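Local coordinates for laccase (Uncultured bacterium, PDB 4F7K), which probably oxidises phenolic and related substrates with molecular oxygen as a multicopper oxidase, reducing the oxygen to water, at residues 13-17 and 166-170. Sequence-based numbering, arbitrary orientation.
Sequences AQILP and NFARA
Two cupredoxin-family regions of the multicopper oxidase meet where the loop after strand 4-13 packs against strand 167-173, an outermost strand of its sheet, through Ile15, Phe167 and Arg169. Phe167 and Arg169, two apart on the strand, send their side chains from the same side toward the loop. Arg169 reaches far enough to serve two successive backbone carbonyls with one nitrogen: NH1 lies 2.7 Å from Ile15 O and 3.2 Å from Gln14 O. NH1 has an N-H for each carbonyl, but both hydrogen bonds are weak and bent, with N-H...O angles near 130°. Gln14 O lies in the guanidinium plane at its edge, whereas Ile15 O approaches obliquely. A bend about CG-CD (chi3 91°) turns the guanidinium toward the loop, with Arg169 CD itself 3.3 Å from Ile15 O. An alanine in place of Arg169 would probably leave both carbonyls without this donor and the loop less firmly held to the strand. Phe167 supplies the apolar half. Its CG is anti to the backbone N (chi1 -164°), which carries the ring out to the loop, where CE2 meets the CG2 methyl of Ile15 at 3.7 Å. The beta-branched isoleucine suits this place, since CG2 touches the ring while its end leads away from the strand, and the side chain also packs on Thr23 and Met25 of strand 23-28. Ile15 O sits at the ring edge, and Pro17 CD lies 4.3 Å from Phe167 CZ. Within the loop, Gln14 NE2 bonds to Leu16 O at 3.0 Å and also to Glu20 O, an amide well suited to bracing a turn of irregular backbone. Such packing of a connecting loop from one cupredoxin-like region against an edge strand of the next belongs to the interdomain interface of a multicopper oxidase.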
loop_
_atom_site.group_PDB
_atom_site.type_symbol
_atom_site.label_atom_id
_atom_site.label_comp_id
_atom_site.label_asym_id
_atom_site.label_seq_id
_atom_site.Cartn_x
_atom_site.Cartn_y
_atom_site.Cartn_z
ATOM N N ALA A 13 16.567 3.724 11.951
ATOM C CA ALA A 13 15.531 2.742 12.227
ATOM C C ALA A 13 16.158 1.477 12.715
ATOM O O ALA A 13 17.182 1.058 12.181
ATOM C CB ALA A 13 14.737 2.461 10.965
ATOM N N GLN A 14 15.526 0.844 13.693
ATOM C CA GLN A 14 15.988 -0.457 14.131
ATOM C C GLN A 14 15.344 -1.540 13.273
ATOM O O GLN A 14 14.239 -1.997 13.563
ATOM C CB GLN A 14 15.730 -0.691 15.630
ATOM C CG GLN A 14 16.453 -1.935 16.221
ATOM C CD GLN A 14 17.998 -1.853 16.170
ATOM O OE1 GLN A 14 18.567 -0.831 16.450
ATOM N NE2 GLN A 14 18.652 -2.948 15.811
ATOM N N ILE A 15 16.047 -1.948 12.224
ATOM C CA ILE A 15 15.559 -2.961 11.305
ATOM C C ILE A 15 16.039 -4.358 11.694
ATOM O O ILE A 15 15.208 -5.268 11.872
ATOM C CB ILE A 15 15.941 -2.610 9.867
ATOM C CG1 ILE A 15 15.300 -1.269 9.526
ATOM C CG2 ILE A 15 15.476 -3.724 8.935
ATOM C CD1 ILE A 15 15.861 -0.567 8.356
ATOM N N LEU A 16 17.361 -4.518 11.832
ATOM C CA LEU A 16 17.988 -5.726 12.346
ATOM C C LEU A 16 17.521 -5.944 13.792
ATOM O O LEU A 16 17.042 -5.014 14.421
ATOM C CB LEU A 16 19.536 -5.599 12.302
ATOM C CG LEU A 16 20.280 -5.520 10.946
ATOM C CD1 LEU A 16 21.774 -5.139 11.110
ATOM C CD2 LEU A 16 20.179 -6.811 10.137
ATOM N N PRO A 17 17.640 -7.174 14.318
ATOM C CA PRO A 17 17.217 -7.499 15.662
ATOM C C PRO A 17 17.875 -6.640 16.734
ATOM O O PRO A 17 18.936 -6.043 16.504
ATOM C CB PRO A 17 17.720 -8.929 15.830
ATOM C CG PRO A 17 17.610 -9.508 14.474
ATOM C CD PRO A 17 18.024 -8.385 13.570
ATOM N N ASN A 166 16.759 -11.451 0.940
ATOM C CA ASN A 166 17.256 -12.021 2.169
ATOM C C ASN A 166 16.624 -11.599 3.511
ATOM O O ASN A 166 16.319 -12.464 4.329
ATOM C CB ASN A 166 18.790 -11.959 2.239
ATOM C CG ASN A 166 19.340 -13.090 3.048
ATOM O OD1 ASN A 166 18.567 -13.854 3.624
ATOM N ND2 ASN A 166 20.665 -13.241 3.086
ATOM N N PHE A 167 16.503 -10.301 3.768
ATOM C CA PHE A 167 15.954 -9.867 5.041
ATOM C C PHE A 167 14.622 -9.170 4.798
ATOM O O PHE A 167 14.575 -8.120 4.195
ATOM C CB PHE A 167 16.942 -8.969 5.810
ATOM C CG PHE A 167 16.585 -8.804 7.257
ATOM C CD1 PHE A 167 16.762 -9.861 8.152
ATOM C CD2 PHE A 167 16.011 -7.616 7.721
ATOM C CE1 PHE A 167 16.394 -9.727 9.491
ATOM C CE2 PHE A 167 15.636 -7.463 9.050
ATOM C CZ PHE A 167 15.813 -8.513 9.939
ATOM N N ALA A 168 13.539 -9.811 5.212
ATOM C CA ALA A 168 12.188 -9.293 5.011
ATOM C C ALA A 168 11.571 -9.246 6.394
ATOM O O ALA A 168 11.851 -10.112 7.188
ATOM C CB ALA A 168 11.420 -10.211 4.089
ATOM N N ARG A 169 10.817 -8.194 6.704
ATOM C CA ARG A 169 10.155 -8.078 7.987
ATOM C C ARG A 169 8.785 -7.495 7.847
ATOM O O ARG A 169 8.568 -6.634 6.995
ATOM C CB ARG A 169 10.907 -7.144 8.935
ATOM C CG ARG A 169 11.836 -7.835 9.877
ATOM C CD ARG A 169 12.464 -6.810 10.779
ATOM N NE ARG A 169 11.662 -6.669 11.961
ATOM C CZ ARG A 169 11.788 -5.709 12.864
ATOM N NH1 ARG A 169 12.728 -4.749 12.743
ATOM N NH2 ARG A 169 10.948 -5.717 13.899
ATOM N N ALA A 170 7.900 -7.959 8.719
ATOM C CA ALA A 170 6.595 -7.386 8.953
ATOM C C ALA A 170 6.692 -6.487 10.190
ATOM O O ALA A 170 6.877 -6.963 11.277
ATOM C CB ALA A 170 5.571 -8.516 9.203
#